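Long-range contacts in polyketide biosynthesis 3-hydroxy-3-methylglutaryl-ACP synthase PksG (Bacillus subtilis, PDB 4YXT), which catalyses the aldol condensation of acetyl-ACP with a carrier-bound beta-ketothioester polyketide intermediate during synthesis of the antibiotic bacillaene: residues R73-I78 with P134-L139; N126-Q131 with V177-E182; A4-M9 with V173-G178; N10-T15 with V52-N57. The protein carries 1 engineered substitution. All blocks are in the same frame, centred on the assembly; numbering follows the deposited sequence.

Contact 1 (R73-I78 with P134-L139); sequences RIELLI and PGAKAL
Ile-74 to Ile-78 and Lys-137 to Leu-139 form a parallel strand pair in the central sheet of the thiolase-like fold. Four backbone hydrogen bonds join them. Lys-137 straddles Ile-74, its N reaching Arg-73 O at 2.8 Å and its O taking Glu-75 N at 2.9 Å. Leu-139 straddles Leu-77 in the same way, with Leu-139 N to Leu-76 O at 2.9 Å and Ile-78 N to Leu-139 O at 3.0 Å. Three residues, Lys-137 to Leu-139, thus lie against four, Ile-74 to Leu-77; Glu-75, whose psi of 4° departs from extended geometry, takes up the extra one.

Apolar packing divides between two faces. On one, Leu-76 CB lies 3.7 Å from Ala-138 CB, against helix 116-130, where Phe-127 touches Leu-76. On the other, Ile-74 turns CG2, its branch anti to the backbone N, against Leu-139 CB at 3.9 Å. Leu-77 and Leu-139 run alongside each other there, with CD1 of the first 4.1 Å from CD2 of the second and helix 91-99 covering both.

The polar ends of Glu-75 and Lys-137 find partners beyond the two segments. The carboxylate of Glu-75 passes the methyl of Ala-136 and binds Ser-133, together with Arg-234 and Tyr-193 of the second subunit, so this end of the strand pair takes part in the dimer contact. Lys-137 NZ forms a salt bridge with Glu-7. Arg-73 instead lays its aliphatic chain by the turn before strand 137-139, where CD comes within 3.3 Å of Gly-135 O, which sits at the edge of the guanidinium, near its plane.

Contact 2 (N126-Q131 with V177-E182); sequences NFILSQ and VGENPE
Glu-179 OE2 is held by two N-H groups: Gln-131 NE2 at 2.9 Å, and the backbone N of Gly-135. The bond from Gln-131 is nearly straight, 170° at the hydrogen, and OE2 lies in the plane of the amide; seen from the carboxylate, however, the nitrogen stands well above the plane. The same NE2 gives its other hydrogen to Ile-128 O, also at 2.9 Å and again in the amide plane, so both bonds fix the rotation of the amide. The amide reaches Ile-128 O because the Gln-131 chain turns about CB-CG (chi2 -64°) and folds back beside the end of helix 116-130. Ile-128 O accepts from Gln-131 N as well. Gln-131 is the residue that leaves the helix, with phi at 56°.

Next to this polar junction Ile-128 points at the last residues of strand 170-178. Its CG2 meets Glu-179 CG at 3.6 Å, the methylene part of the acid, while CG1 touches Val-177 CG1 at 4.0 Å and CD1 comes to 3.9 Å from Val-177 O. Another side of the helix, with Asn-126, Phe-127 and Ser-130, packs on the second subunit.

The amide of Gln-131 therefore ties the helix terminus to the turn after the strand. With two N-H donors on one oxygen, the Glu-179 carboxylate is probably stabilised as the anion without a cation among these partners.

Contact 3 (A4-M9 with V173-G178); sequences AGIEAM and VAVLVG
Gly-5 to Met-9 and Val-173 to Gly-178 are antiparallel neighbours in the central sheet, broken by a classic beta bulge: Glu-7 and Ala-8 both face Leu-176. Leu-176 holds both bulge residues, its O taking Glu-7 N and its N giving to Ala-8 O, each at 3.0 Å. Before the bulge, Gly-178 N reaches Gly-5 O, likewise at 3.0 Å.

Apolar packing is closest on the face of Ile-6, Met-9 and Val-175. CG1 of Ile-6 comes to 3.6 Å from Val-175 CG1. Met-9 CG sits between its backbone N and carbonyl carbon (chi1 81°), and a bend at chi3 then lays CE over the strand, 3.6 Å from Val-173 CG1 and 3.8 Å from Val-175 CG2. Phe-303 of helix 301-312 covers this group. The side chain of Val-173 is about 10 Å from that of His-250, an active-site residue by similarity.

The strand end is looser. Gly-5 N makes only a weak, long bond to Gly-178 O, yet no residue of the pair is on the surface. On the face opposite Ile-6, Ala-8 and Leu-176 pack against Ile-62 of helix 51-64.

The extended chain of Glu-7 lies over Gly-178, where no side chain intervenes, and its OE2 rests 3.3 Å from Gly-178 CA. OE2 also accepts from Asn-180 N. With Lys-137 at its other oxygen, this buried carboxylate is probably ionised, linking the bulge, across strand 170-178, to strand 137-145 and to the turn that follows Gly-178.

Contact 4 (N10-T15 with V52-N57); sequences NVFGGT and VTFGVN
The ring of Phe-12 lies between Asn-57 CB, 3.5 Å above one face, and Gly-14 N, 3.4 Å above the opposite face; both sit offset toward its rim. At its edge, in plane, are Thr-15 CG2 and Phe-54 CD2. The two phenylalanines make a T-shaped pair in which the edge of Phe-12 meets the face of Phe-54, with planes at 85° and centroids 5.2 Å apart. The nearest atoms, Phe-12 CD2 and Phe-54 CD2, are 3.7 Å apart. Beside this pair Gly-14 CA approaches Phe-54 CZ at 3.9 Å, in an oblique contact. The ring of His-355 also meets Phe-12.

Asn-57 contributes a CH-pi contact, its CB being 3.7 Å from the Phe-12 centroid. From there its side chain runs alongside the ring in the same direction, so that ND2 comes to 3.9 Å from Phe-12 CZ, while OD1 accepts from Leu-404 N. Phe-12 extends from the strand with CG anti to the backbone N (chi1 -170°), which carries the ring to the helix. Asn-10, farther back on the strand, also ties strand to helix, its ND2 bonding to Ala-58 O just past Asn-57.

Helix 51-64 thus packs over the end of strand 5-12, the axes of 10-12 and 52-57 being 7.8 Å apart and 146° between directions. No hydrogen bond joins residues 10-15 to 52-57, so this contact is made by aromatic and CH-pi packing, and OD1 of Asn-57 is satisfied by Leu-404 N instead.

In the fold
Four neighbouring strands of the central sheet, in the order 74-80, 137-145, 170-178 and 5-12, carry all four contacts. Contact 1 joins the first two and contact 3 the last two; contact 2 sets the end of helix 116-130 on strand 170-178. The centres of these three are about 9 to 10 Å apart, whereas contact 4, on helix 51-64, has its centre about 16 Å from that of contact 3 and about 24 Å from that of contact 2. Along the chain, contacts 1 and 4 are nested within the span closed by contact 3, and contacts 1 and 2 interleave. The dimer interface touches contacts 1 and 2, while strand 74-80 leads toward Ala-82, an engineered residue at a catalytic position assigned by similarity.

Contact 1 (R73-I78 with P134-L139)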
loop_
_atom_site.group_PDB
_atom_site.type_symbol
_atom_site.label_atom_id
_atom_site.label_comp_id
_atom_site.label_asym_id
_atom_site.label_seq_id
_atom_site.Cartn_x
_atom_site.Cartn_y
_atom_site.Cartn_z
ATOM N N ARG A 73 1.430 -15.484 16.285
ATOM C CA ARG A 73 1.287 -14.070 16.638
ATOM C C ARG A 73 1.561 -13.071 15.474
ATOM O O ARG A 73 1.358 -11.851 15.667
ATOM C CB ARG A 73 2.130 -13.728 17.879
ATOM C CG ARG A 73 1.599 -14.324 19.168
ATOM C CD ARG A 73 2.548 -14.007 20.308
ATOM N NE ARG A 73 1.835 -13.793 21.575
ATOM C CZ ARG A 73 1.556 -14.746 22.470
ATOM N NH1 ARG A 73 1.927 -16.013 22.267
ATOM N NH2 ARG A 73 0.900 -14.428 23.585
ATOM N N ILE A 74 2.030 -13.540 14.307
ATOM C CA ILE A 74 2.129 -12.636 13.164
ATOM C C ILE A 74 0.690 -12.238 12.834
ATOM O O ILE A 74 -0.071 -13.075 12.343
ATOM C CB ILE A 74 2.640 -13.209 11.808
ATOM C CG1 ILE A 74 3.909 -14.053 11.876
ATOM C CG2 ILE A 74 2.865 -12.044 10.836
ATOM C CD1 ILE A 74 5.049 -13.464 12.616
ATOM N N GLU A 75 0.325 -10.994 13.075
ATOM C CA GLU A 75 -1.002 -10.515 12.701
ATOM C C GLU A 75 -1.100 -9.375 11.658
ATOM O O GLU A 75 -2.177 -8.898 11.404
ATOM C CB GLU A 75 -1.659 -10.062 13.947
ATOM C CG GLU A 75 -2.148 -11.239 14.716
ATOM C CD GLU A 75 -2.568 -10.829 16.072
ATOM O OE1 GLU A 75 -3.122 -9.705 16.215
ATOM O OE2 GLU A 75 -2.296 -11.616 16.969
ATOM N N LEU A 76 0.030 -8.943 11.104
ATOM C CA LEU A 76 0.099 -7.967 10.030
ATOM C C LEU A 76 1.081 -8.484 9.020
ATOM O O LEU A 76 2.216 -8.718 9.361
ATOM C CB LEU A 76 0.560 -6.619 10.600
ATOM C CG LEU A 76 0.744 -5.412 9.690
ATOM C CD1 LEU A 76 -0.527 -5.048 8.955
ATOM C CD2 LEU A 76 1.169 -4.219 10.532
ATOM N N LEU A 77 0.649 -8.717 7.790
ATOM C CA LEU A 77 1.555 -9.030 6.740
ATOM C C LEU A 77 1.476 -7.908 5.689
ATOM O O LEU A 77 0.403 -7.644 5.155
ATOM C CB LEU A 77 1.202 -10.402 6.119
ATOM C CG LEU A 77 1.979 -10.680 4.812
ATOM C CD1 LEU A 77 3.472 -10.699 4.975
ATOM C CD2 LEU A 77 1.553 -11.959 4.150
ATOM N N ILE A 78 2.588 -7.256 5.395
ATOM C CA ILE A 78 2.589 -6.115 4.474
ATOM C C ILE A 78 3.633 -6.417 3.446
ATOM O O ILE A 78 4.787 -6.616 3.807
ATOM C CB ILE A 78 2.963 -4.775 5.158
ATOM C CG1 ILE A 78 1.911 -4.372 6.215
ATOM C CG2 ILE A 78 3.145 -3.631 4.146
ATOM C CD1 ILE A 78 2.299 -3.117 6.993
ATOM N N PRO A 134 -1.664 -6.696 21.999
ATOM C CA PRO A 134 -0.481 -7.002 22.843
ATOM C C PRO A 134 0.124 -8.327 22.526
ATOM O O PRO A 134 -0.587 -9.287 22.394
ATOM C CB PRO A 134 -1.057 -7.047 24.277
ATOM C CG PRO A 134 -2.265 -6.138 24.196
ATOM C CD PRO A 134 -2.843 -6.316 22.812
ATOM N N GLY A 135 1.440 -8.372 22.359
ATOM C CA GLY A 135 2.115 -9.609 22.043
ATOM C C GLY A 135 2.222 -9.870 20.532
ATOM O O GLY A 135 3.021 -10.718 20.120
ATOM N N ALA A 136 1.473 -9.137 19.696
ATOM C CA ALA A 136 1.422 -9.479 18.235
ATOM C C ALA A 136 2.714 -9.102 17.505
ATOM O O ALA A 136 3.519 -8.331 17.960
ATOM C CB ALA A 136 0.222 -8.841 17.545
ATOM N N LYS A 137 2.897 -9.644 16.329
ATOM C CA LYS A 137 4.065 -9.296 15.540
ATOM C C LYS A 137 3.557 -8.890 14.152
ATOM O O LYS A 137 2.376 -9.079 13.812
ATOM C CB LYS A 137 4.981 -10.527 15.495
ATOM C CG LYS A 137 5.713 -10.802 16.774
ATOM C CD LYS A 137 5.866 -12.270 17.085
ATOM C CE LYS A 137 7.247 -12.659 17.589
ATOM N NZ LYS A 137 7.697 -11.922 18.803
ATOM N N ALA A 138 4.433 -8.313 13.370
ATOM C CA ALA A 138 4.167 -8.024 11.975
ATOM C C ALA A 138 5.325 -8.561 11.174
ATOM O O ALA A 138 6.485 -8.559 11.619
ATOM C CB ALA A 138 4.057 -6.513 11.776
ATOM N N LEU A 139 5.014 -8.963 9.959
ATOM C CA LEU A 139 5.973 -9.322 8.960
ATOM C C LEU A 139 5.855 -8.341 7.772
ATOM O O LEU A 139 4.779 -8.123 7.252
ATOM C CB LEU A 139 5.655 -10.720 8.510
ATOM C CG LEU A 139 6.641 -11.388 7.575
ATOM C CD1 LEU A 139 8.083 -11.442 8.085
ATOM C CD2 LEU A 139 6.119 -12.764 7.370
#

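Contact 2 (N126-Q131 with V177-E182)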
loop_
_atom_site.group_PDB
_atom_site.type_symbol
_atom_site.label_atom_id
_atom_site.label_comp_id
_atom_site.label_asym_id
_atom_site.label_seq_id
_atom_site.Cartn_x
_atom_site.Cartn_y
_atom_site.Cartn_z
ATOM N N ASN A 126 4.292 1.216 14.251
ATOM C CA ASN A 126 3.115 1.820 14.903
ATOM C C ASN A 126 2.040 0.807 15.309
ATOM O O ASN A 126 1.335 1.021 16.266
ATOM C CB ASN A 126 2.520 2.946 14.084
ATOM C CG ASN A 126 3.524 4.060 13.815
ATOM O OD1 ASN A 126 4.529 4.183 14.512
ATOM N ND2 ASN A 126 3.269 4.863 12.772
ATOM N N PHE A 127 1.913 -0.288 14.593
ATOM C CA PHE A 127 1.016 -1.341 15.043
ATOM C C PHE A 127 1.552 -1.827 16.415
ATOM O O PHE A 127 0.783 -1.904 17.365
ATOM C CB PHE A 127 0.871 -2.449 13.980
ATOM C CG PHE A 127 0.165 -3.710 14.456
ATOM C CD1 PHE A 127 -1.167 -3.693 14.871
ATOM C CD2 PHE A 127 0.839 -4.918 14.524
ATOM C CE1 PHE A 127 -1.815 -4.866 15.289
ATOM C CE2 PHE A 127 0.195 -6.091 14.959
ATOM C CZ PHE A 127 -1.138 -6.055 15.333
ATOM N N ILE A 128 2.859 -2.082 16.527
ATOM C CA ILE A 128 3.405 -2.657 17.758
ATOM C C ILE A 128 3.249 -1.643 18.865
ATOM O O ILE A 128 2.746 -1.978 19.903
ATOM C CB ILE A 128 4.911 -3.033 17.651
ATOM C CG1 ILE A 128 5.182 -4.152 16.594
ATOM C CG2 ILE A 128 5.486 -3.313 19.032
ATOM C CD1 ILE A 128 4.299 -5.383 16.480
ATOM N N LEU A 129 3.665 -0.393 18.621
ATOM C CA LEU A 129 3.548 0.662 19.604
ATOM C C LEU A 129 2.110 0.968 20.004
ATOM O O LEU A 129 1.873 1.405 21.120
ATOM C CB LEU A 129 4.176 1.968 19.106
ATOM C CG LEU A 129 5.676 1.911 18.958
ATOM C CD1 LEU A 129 6.138 3.223 18.367
ATOM C CD2 LEU A 129 6.340 1.612 20.306
ATOM N N SER A 130 1.154 0.749 19.119
ATOM C CA SER A 130 -0.243 1.060 19.439
ATOM C C SER A 130 -0.837 0.134 20.513
ATOM O O SER A 130 -1.833 0.463 21.123
ATOM C CB SER A 130 -1.118 0.946 18.213
ATOM O OG SER A 130 -1.344 -0.418 17.943
ATOM N N GLN A 131 -0.276 -1.062 20.664
ATOM C CA GLN A 131 -0.725 -2.028 21.640
ATOM C C GLN A 131 -2.195 -2.316 21.441
ATOM O O GLN A 131 -2.892 -2.606 22.387
ATOM C CB GLN A 131 -0.399 -1.575 23.092
ATOM C CG GLN A 131 1.118 -1.687 23.429
ATOM C CD GLN A 131 1.607 -3.140 23.392
ATOM O OE1 GLN A 131 1.396 -3.869 24.342
ATOM N NE2 GLN A 131 2.188 -3.587 22.245
ATOM N N VAL A 177 8.780 -7.847 12.808
ATOM C CA VAL A 177 8.715 -6.685 13.635
ATOM C C VAL A 177 7.905 -7.089 14.864
ATOM O O VAL A 177 6.845 -7.772 14.771
ATOM C CB VAL A 177 8.063 -5.498 12.882
ATOM C CG1 VAL A 177 7.961 -4.267 13.747
ATOM C CG2 VAL A 177 8.824 -5.174 11.589
ATOM N N GLY A 178 8.415 -6.693 16.023
ATOM C CA GLY A 178 7.876 -7.184 17.278
ATOM C C GLY A 178 8.276 -6.408 18.504
ATOM O O GLY A 178 8.933 -5.358 18.414
ATOM N N GLU A 179 7.878 -6.931 19.660
ATOM C CA GLU A 179 8.112 -6.236 20.914
ATOM C C GLU A 179 9.474 -6.533 21.543
ATOM O O GLU A 179 9.858 -5.856 22.458
ATOM C CB GLU A 179 6.952 -6.521 21.880
ATOM C CG GLU A 179 5.570 -6.154 21.311
ATOM C CD GLU A 179 4.446 -6.557 22.242
ATOM O OE1 GLU A 179 4.770 -7.206 23.263
ATOM O OE2 GLU A 179 3.261 -6.228 21.989
ATOM N N ASN A 180 10.238 -7.480 21.015
ATOM C CA ASN A 180 11.619 -7.719 21.495
ATOM C C ASN A 180 12.695 -7.521 20.432
ATOM O O ASN A 180 13.327 -8.472 20.020
ATOM C CB ASN A 180 11.769 -9.140 22.080
ATOM C CG ASN A 180 13.142 -9.353 22.698
ATOM O OD1 ASN A 180 13.777 -8.388 23.203
ATOM N ND2 ASN A 180 13.637 -10.603 22.645
ATOM N N PRO A 181 12.928 -6.274 20.008
ATOM C CA PRO A 181 13.706 -6.000 18.807
ATOM C C PRO A 181 15.252 -5.941 19.033
ATOM O O PRO A 181 15.870 -4.854 19.057
ATOM C CB PRO A 181 13.136 -4.641 18.394
ATOM C CG PRO A 181 12.931 -3.966 19.707
ATOM C CD PRO A 181 12.332 -5.032 20.548
ATOM N N GLU A 182 15.886 -7.105 19.126
ATOM C CA GLU A 182 17.360 -7.133 19.310
ATOM C C GLU A 182 18.125 -6.717 18.079
ATOM O O GLU A 182 19.218 -6.182 18.179
ATOM C CB GLU A 182 17.835 -8.533 19.702
ATOM C CG GLU A 182 17.203 -9.063 20.972
ATOM C CD GLU A 182 17.793 -8.499 22.261
ATOM O OE1 GLU A 182 18.839 -7.792 22.237
ATOM O OE2 GLU A 182 17.193 -8.802 23.322
#

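Contact 3 (A4-M9 with V173-G178)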
loop_
_atom_site.group_PDB
_atom_site.type_symbol
_atom_site.label_atom_id
_atom_site.label_comp_id
_atom_site.label_asym_id
_atom_site.label_seq_id
_atom_site.Cartn_x
_atom_site.Cartn_y
_atom_site.Cartn_z
ATOM N N ALA A 4 9.892 -1.422 20.126
ATOM C CA ALA A 4 9.506 -1.838 18.772
ATOM C C ALA A 4 10.671 -1.838 17.777
ATOM O O ALA A 4 11.572 -1.012 17.828
ATOM C CB ALA A 4 8.342 -0.991 18.263
ATOM N N GLY A 5 10.636 -2.828 16.904
ATOM C CA GLY A 5 11.463 -2.851 15.733
ATOM C C GLY A 5 11.754 -4.252 15.307
ATOM O O GLY A 5 10.904 -5.117 15.412
ATOM N N ILE A 6 12.969 -4.471 14.819
ATOM C CA ILE A 6 13.281 -5.704 14.107
ATOM C C ILE A 6 13.741 -6.811 15.088
ATOM O O ILE A 6 14.734 -6.656 15.768
ATOM C CB ILE A 6 14.339 -5.460 12.981
ATOM C CG1 ILE A 6 13.889 -4.348 12.033
ATOM C CG2 ILE A 6 14.681 -6.732 12.265
ATOM C CD1 ILE A 6 14.878 -4.007 10.917
ATOM N N GLU A 7 13.029 -7.935 15.088
ATOM C CA GLU A 7 13.442 -9.158 15.782
ATOM C C GLU A 7 14.280 -10.036 14.869
ATOM O O GLU A 7 15.193 -10.718 15.297
ATOM C CB GLU A 7 12.208 -9.926 16.290
ATOM C CG GLU A 7 11.394 -9.062 17.233
ATOM C CD GLU A 7 10.263 -9.808 17.908
ATOM O OE1 GLU A 7 9.830 -10.853 17.390
ATOM O OE2 GLU A 7 9.797 -9.346 18.950
ATOM N N ALA A 8 14.010 -10.000 13.577
ATOM C CA ALA A 8 14.751 -10.867 12.710
ATOM C C ALA A 8 14.573 -10.326 11.289
ATOM O O ALA A 8 13.563 -9.725 11.019
ATOM C CB ALA A 8 14.222 -12.286 12.851
ATOM N N MET A 9 15.573 -10.499 10.427
ATOM C CA MET A 9 15.428 -10.109 9.009
ATOM C C MET A 9 16.322 -10.944 8.107
ATOM O O MET A 9 17.392 -11.331 8.512
ATOM C CB MET A 9 15.667 -8.594 8.790
ATOM C CG MET A 9 17.109 -8.145 8.704
ATOM S SD MET A 9 17.272 -6.333 8.688
ATOM C CE MET A 9 16.585 -5.937 7.094
ATOM N N VAL A 173 13.678 -8.673 0.869
ATOM C CA VAL A 173 14.077 -8.696 2.262
ATOM C C VAL A 173 12.816 -8.790 3.150
ATOM O O VAL A 173 11.857 -8.018 2.970
ATOM C CB VAL A 173 14.861 -7.434 2.700
ATOM C CG1 VAL A 173 15.340 -7.555 4.158
ATOM C CG2 VAL A 173 16.072 -7.167 1.842
ATOM N N ALA A 174 12.830 -9.707 4.108
ATOM C CA ALA A 174 11.685 -9.935 4.934
ATOM C C ALA A 174 12.117 -9.511 6.298
ATOM O O ALA A 174 13.225 -9.840 6.730
ATOM C CB ALA A 174 11.301 -11.405 4.900
ATOM N N VAL A 175 11.270 -8.765 6.984
ATOM C CA VAL A 175 11.583 -8.186 8.256
ATOM C C VAL A 175 10.421 -8.522 9.214
ATOM O O VAL A 175 9.290 -8.114 8.963
ATOM C CB VAL A 175 11.684 -6.645 8.135
ATOM C CG1 VAL A 175 11.874 -5.986 9.492
ATOM C CG2 VAL A 175 12.796 -6.145 7.201
ATOM N N LEU A 176 10.733 -9.215 10.318
ATOM C CA LEU A 176 9.830 -9.505 11.405
ATOM C C LEU A 176 9.910 -8.455 12.476
ATOM O O LEU A 176 10.957 -8.211 13.001
ATOM C CB LEU A 176 10.216 -10.837 12.053
ATOM C CG LEU A 176 9.242 -11.392 13.104
ATOM C CD1 LEU A 176 7.954 -11.942 12.497
ATOM C CD2 LEU A 176 9.960 -12.465 13.913
ATOM N N VAL A 177 8.780 -7.847 12.808
ATOM C CA VAL A 177 8.715 -6.685 13.635
ATOM C C VAL A 177 7.905 -7.089 14.864
ATOM O O VAL A 177 6.845 -7.772 14.771
ATOM C CB VAL A 177 8.063 -5.498 12.882
ATOM C CG1 VAL A 177 7.961 -4.267 13.747
ATOM C CG2 VAL A 177 8.824 -5.174 11.589
ATOM N N GLY A 178 8.415 -6.693 16.023
ATOM C CA GLY A 178 7.876 -7.184 17.278
ATOM C C GLY A 178 8.276 -6.408 18.504
ATOM O O GLY A 178 8.933 -5.358 18.414
#

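Contact 4 (N10-T15 with V52-N57)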
loop_
_atom_site.group_PDB
_atom_site.type_symbol
_atom_site.label_atom_id
_atom_site.label_comp_id
_atom_site.label_asym_id
_atom_site.label_seq_id
_atom_site.Cartn_x
_atom_site.Cartn_y
_atom_site.Cartn_z
ATOM N N ASN A 10 15.843 -11.223 6.899
ATOM C CA ASN A 10 16.505 -12.117 5.985
ATOM C C ASN A 10 16.380 -11.690 4.540
ATOM O O ASN A 10 15.381 -11.154 4.128
ATOM C CB ASN A 10 15.987 -13.542 6.112
ATOM C CG ASN A 10 16.826 -14.518 5.288
ATOM O OD1 ASN A 10 18.037 -14.408 5.268
ATOM N ND2 ASN A 10 16.211 -15.370 4.564
ATOM N N VAL A 11 17.402 -11.991 3.762
ATOM C CA VAL A 11 17.540 -11.476 2.416
ATOM C C VAL A 11 17.446 -12.675 1.555
ATOM O O VAL A 11 18.013 -13.656 1.945
ATOM C CB VAL A 11 18.963 -10.862 2.202
ATOM C CG1 VAL A 11 19.246 -10.515 0.743
ATOM C CG2 VAL A 11 19.131 -9.634 3.058
ATOM N N PHE A 12 16.694 -12.579 0.449
ATOM C CA PHE A 12 16.795 -13.461 -0.722
ATOM C C PHE A 12 17.210 -12.640 -1.940
ATOM O O PHE A 12 16.408 -11.834 -2.477
ATOM C CB PHE A 12 15.473 -14.115 -1.086
ATOM C CG PHE A 12 15.613 -15.202 -2.126
ATOM C CD1 PHE A 12 16.168 -16.423 -1.784
ATOM C CD2 PHE A 12 15.208 -15.004 -3.438
ATOM C CE1 PHE A 12 16.319 -17.447 -2.721
ATOM C CE2 PHE A 12 15.350 -16.027 -4.374
ATOM C CZ PHE A 12 15.913 -17.247 -4.011
ATOM N N GLY A 13 18.458 -12.848 -2.368
ATOM C CA GLY A 13 19.027 -12.190 -3.550
ATOM C C GLY A 13 19.165 -13.081 -4.764
ATOM O O GLY A 13 20.142 -12.997 -5.486
ATOM N N GLY A 14 18.166 -13.914 -4.997
ATOM C CA GLY A 14 18.021 -14.612 -6.260
ATOM C C GLY A 14 18.631 -15.995 -6.170
ATOM O O GLY A 14 19.386 -16.308 -5.250
ATOM N N THR A 15 18.294 -16.811 -7.149
ATOM C CA THR A 15 18.861 -18.131 -7.287
ATOM C C THR A 15 19.932 -18.073 -8.398
ATOM O O THR A 15 20.663 -19.031 -8.612
ATOM C CB THR A 15 17.755 -19.120 -7.670
ATOM O OG1 THR A 15 17.125 -18.642 -8.836
ATOM C CG2 THR A 15 16.687 -19.176 -6.660
ATOM N N VAL A 52 6.299 -13.139 -5.279
ATOM C CA VAL A 52 5.863 -14.088 -4.236
ATOM C C VAL A 52 6.993 -15.076 -3.885
ATOM O O VAL A 52 7.378 -15.234 -2.726
ATOM C CB VAL A 52 4.633 -14.888 -4.696
ATOM C CG1 VAL A 52 4.231 -15.864 -3.604
ATOM C CG2 VAL A 52 3.496 -13.908 -5.062
ATOM N N THR A 53 7.575 -15.680 -4.907
ATOM C CA THR A 53 8.643 -16.623 -4.671
ATOM C C THR A 53 9.761 -15.924 -3.956
ATOM O O THR A 53 10.303 -16.471 -2.992
ATOM C CB THR A 53 9.158 -17.297 -5.967
ATOM O OG1 THR A 53 9.826 -16.342 -6.799
ATOM C CG2 THR A 53 7.984 -17.937 -6.746
ATOM N N PHE A 54 10.078 -14.706 -4.415
ATOM C CA PHE A 54 11.210 -13.961 -3.860
ATOM C C PHE A 54 10.908 -13.629 -2.422
ATOM O O PHE A 54 11.794 -13.796 -1.608
ATOM C CB PHE A 54 11.527 -12.666 -4.628
ATOM C CG PHE A 54 12.627 -12.799 -5.626
ATOM C CD1 PHE A 54 12.447 -13.528 -6.766
ATOM C CD2 PHE A 54 13.855 -12.173 -5.416
ATOM C CE1 PHE A 54 13.481 -13.660 -7.703
ATOM C CE2 PHE A 54 14.896 -12.287 -6.331
ATOM C CZ PHE A 54 14.710 -13.039 -7.478
ATOM N N GLY A 55 9.660 -13.201 -2.122
ATOM C CA GLY A 55 9.248 -12.873 -0.745
ATOM C C GLY A 55 9.171 -14.088 0.208
ATOM O O GLY A 55 9.603 -14.016 1.376
ATOM N N VAL A 56 8.587 -15.181 -0.263
ATOM C CA VAL A 56 8.497 -16.440 0.536
ATOM C C VAL A 56 9.856 -16.947 0.849
ATOM O O VAL A 56 10.183 -17.182 2.016
ATOM C CB VAL A 56 7.647 -17.481 -0.161
ATOM C CG1 VAL A 56 7.721 -18.877 0.478
ATOM C CG2 VAL A 56 6.198 -16.981 -0.168
ATOM N N ASN A 57 10.707 -16.964 -0.154
ATOM C CA ASN A 57 12.106 -17.397 0.084
ATOM C C ASN A 57 12.865 -16.511 1.061
ATOM O O ASN A 57 13.658 -17.020 1.829
ATOM C CB ASN A 57 12.836 -17.554 -1.233
ATOM C CG ASN A 57 12.192 -18.602 -2.092
ATOM O OD1 ASN A 57 11.656 -19.566 -1.582
ATOM N ND2 ASN A 57 12.217 -18.418 -3.375
#